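Local coordinates for SusD homolog (Bacteroides thetaiotaomicron, PDB 3EHM), which probably binds mucin O-glycans at the cell surface as a SusD-like lipoprotein, helping this gut bacterium to use them, at residues L52-L57 with M88-Q93. Numbering follows the deposited sequence.
Sequences LQNTDL and MNYAYQ
Asn54 reaches across from one helix to touch Tyr90 and Ala91 on the other, and its side chain takes part in every close contact between the segments. Its CG stands anti to the backbone N (chi1 179°), which extends the side chain toward the second helix, where the nearest CA atoms, those of Asn54 and Ala91, are 6.4 Å apart.

The van der Waals part is small. Asn54 CB lies 3.7 Å from Tyr90 CE2 and Asn54 CG 3.6 Å from Tyr90 CD2; CG meets the ring obliquely, near its CD2-CE2 side, with amide and ring planes 25° apart, as the side chains run past each other in opposite directions. Asn54 OD1 rests against Ala91, 3.1 Å from CA and 3.6 Å from CB.

No hydrogen bond joins the segments: Asn54 OD1 is 3.3 Å from Ala91 N, but at a poor angle. Just past them the same two helices are bonded twice, Asn54 OD1 to Asn94 ND2 and Tyr90 OH to Asp51 OD2; Glu78, from outside both helices, takes Asn54 ND2. A leucine in place of Asn54 would probably leave Glu78 and Asn94 without their amide partner in a buried setting.

Within the first helix, Leu52 O accepts the usual i+4 bond from Asp56 N and an i+5 bond from Leu57 N, marking a pi-type turn. Thr55 OG1 donates to Asp56 OD1 (2.6 Å), which also pairs with Arg135. This buried helix-helix contact of the mainly helical SusD-like fold, a family of the TPR clan, joins helix 47-57 to helix 85-110, with helix 116-140 touching Ala91 through Phe140 and Thr55 through Arg135.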
loop_
_atom_site.group_PDB
_atom_site.type_symbol
_atom_site.label_atom_id
_atom_site.label_comp_id
_atom_site.label_asym_id
_atom_site.label_seq_id
_atom_site.Cartn_x
_atom_site.Cartn_y
_atom_site.Cartn_z
ATOM N N LEU A 52 4.527 -10.028 -6.888
ATOM C CA LEU A 52 4.675 -9.060 -5.799
ATOM C C LEU A 52 5.732 -8.009 -6.130
ATOM O O LEU A 52 5.650 -6.868 -5.673
ATOM C CB LEU A 52 5.051 -9.772 -4.502
ATOM C CG LEU A 52 5.045 -8.875 -3.261
ATOM C CD1 LEU A 52 3.614 -8.421 -2.981
ATOM C CD2 LEU A 52 5.604 -9.632 -2.072
ATOM N N GLN A 53 6.732 -8.397 -6.914
ATOM C CA GLN A 53 7.772 -7.453 -7.320
ATOM C C GLN A 53 7.116 -6.330 -8.109
ATOM O O GLN A 53 7.382 -5.142 -7.889
ATOM C CB GLN A 53 8.802 -8.138 -8.219
ATOM C CG GLN A 53 10.020 -8.674 -7.501
ATOM C CD GLN A 53 11.130 -9.048 -8.465
ATOM O OE1 GLN A 53 12.306 -9.069 -8.097
ATOM N NE2 GLN A 53 10.762 -9.352 -9.705
ATOM N N ASN A 54 6.247 -6.734 -9.027
ATOM C CA ASN A 54 5.527 -5.828 -9.912
ATOM C C ASN A 54 4.574 -4.889 -9.177
ATOM O O ASN A 54 4.471 -3.710 -9.516
ATOM C CB ASN A 54 4.749 -6.660 -10.944
ATOM C CG ASN A 54 3.935 -5.807 -11.901
ATOM O OD1 ASN A 54 2.725 -6.002 -12.047
ATOM N ND2 ASN A 54 4.595 -4.867 -12.567
ATOM N N THR A 55 3.891 -5.403 -8.160
ATOM C CA THR A 55 2.930 -4.592 -7.420
ATOM C C THR A 55 3.492 -3.831 -6.224
ATOM O O THR A 55 3.150 -2.668 -6.014
ATOM C CB THR A 55 1.761 -5.458 -6.891
ATOM O OG1 THR A 55 2.244 -6.349 -5.876
ATOM C CG2 THR A 55 1.147 -6.278 -8.014
ATOM N N ASP A 56 4.362 -4.482 -5.456
ATOM C CA ASP A 56 4.898 -3.885 -4.236
ATOM C C ASP A 56 6.398 -3.632 -4.080
ATOM O O ASP A 56 6.815 -2.539 -3.692
ATOM C CB ASP A 56 4.476 -4.745 -3.033
ATOM C CG ASP A 56 2.983 -4.690 -2.744
ATOM O OD1 ASP A 56 2.157 -4.956 -3.648
ATOM O OD2 ASP A 56 2.638 -4.394 -1.582
ATOM N N LEU A 57 7.204 -4.644 -4.368
ATOM C CA LEU A 57 8.639 -4.561 -4.139
ATOM C C LEU A 57 9.549 -3.674 -4.978
ATOM O O LEU A 57 10.276 -2.857 -4.419
ATOM C CB LEU A 57 9.217 -5.976 -4.104
ATOM C CG LEU A 57 8.432 -6.971 -3.244
ATOM C CD1 LEU A 57 9.237 -8.261 -3.127
ATOM C CD2 LEU A 57 8.157 -6.391 -1.856
HETATM N N MSE A 88 3.101 -3.185 -17.909
HETATM C CA MSE A 88 1.844 -2.545 -17.527
HETATM C C MSE A 88 0.691 -3.525 -17.718
HETATM O O MSE A 88 -0.302 -3.488 -16.989
HETATM C CB MSE A 88 1.611 -1.275 -18.349
HETATM C CG MSE A 88 2.519 -0.128 -17.946
HETATM SE SE MSE A 88 2.350 0.299 -16.046
HETATM C CE MSE A 88 3.879 -0.673 -15.360
ATOM N N ASN A 89 0.818 -4.397 -18.709
ATOM C CA ASN A 89 -0.198 -5.414 -18.941
ATOM C C ASN A 89 -0.117 -6.364 -17.745
ATOM O O ASN A 89 -1.131 -6.845 -17.228
ATOM C CB ASN A 89 0.106 -6.169 -20.233
ATOM C CG ASN A 89 -0.723 -7.421 -20.382
ATOM O OD1 ASN A 89 -0.194 -8.535 -20.382
ATOM N ND2 ASN A 89 -2.032 -7.252 -20.503
ATOM N N TYR A 90 1.111 -6.612 -17.306
ATOM C CA TYR A 90 1.378 -7.490 -16.173
ATOM C C TYR A 90 0.760 -6.873 -14.916
ATOM O O TYR A 90 0.136 -7.569 -14.115
ATOM C CB TYR A 90 2.892 -7.653 -16.020
ATOM C CG TYR A 90 3.358 -8.662 -14.991
ATOM C CD1 TYR A 90 2.696 -9.877 -14.811
ATOM C CD2 TYR A 90 4.519 -8.431 -14.256
ATOM C CE1 TYR A 90 3.187 -10.844 -13.921
ATOM C CE2 TYR A 90 5.020 -9.383 -13.374
ATOM C CZ TYR A 90 4.355 -10.587 -13.210
ATOM O OH TYR A 90 4.878 -11.529 -12.349
ATOM N N ALA A 91 0.919 -5.559 -14.768
ATOM C CA ALA A 91 0.379 -4.835 -13.624
ATOM C C ALA A 91 -1.148 -4.880 -13.618
ATOM O O ALA A 91 -1.769 -5.052 -12.571
ATOM C CB ALA A 91 0.857 -3.388 -13.651
ATOM N N TYR A 92 -1.750 -4.718 -14.791
ATOM C CA TYR A 92 -3.204 -4.760 -14.891
ATOM C C TYR A 92 -3.688 -6.130 -14.418
ATOM O O TYR A 92 -4.730 -6.244 -13.774
ATOM C CB TYR A 92 -3.652 -4.526 -16.335
ATOM C CG TYR A 92 -5.141 -4.285 -16.482
ATOM C CD1 TYR A 92 -5.706 -3.062 -16.128
ATOM C CD2 TYR A 92 -5.977 -5.271 -16.995
ATOM C CE1 TYR A 92 -7.074 -2.827 -16.287
ATOM C CE2 TYR A 92 -7.345 -5.048 -17.160
ATOM C CZ TYR A 92 -7.886 -3.825 -16.806
ATOM O OH TYR A 92 -9.237 -3.596 -16.982
ATOM N N GLN A 93 -2.930 -7.173 -14.735
ATOM C CA GLN A 93 -3.311 -8.516 -14.314
ATOM C C GLN A 93 -3.207 -8.652 -12.793
ATOM O O GLN A 93 -4.128 -9.140 -12.135
ATOM C CB GLN A 93 -2.407 -9.569 -14.967
ATOM C CG GLN A 93 -2.399 -9.561 -16.491
ATOM C CD GLN A 93 -1.459 -10.610 -17.072
ATOM O OE1 GLN A 93 -0.386 -10.874 -16.526
ATOM N NE2 GLN A 93 -1.855 -11.200 -18.190
#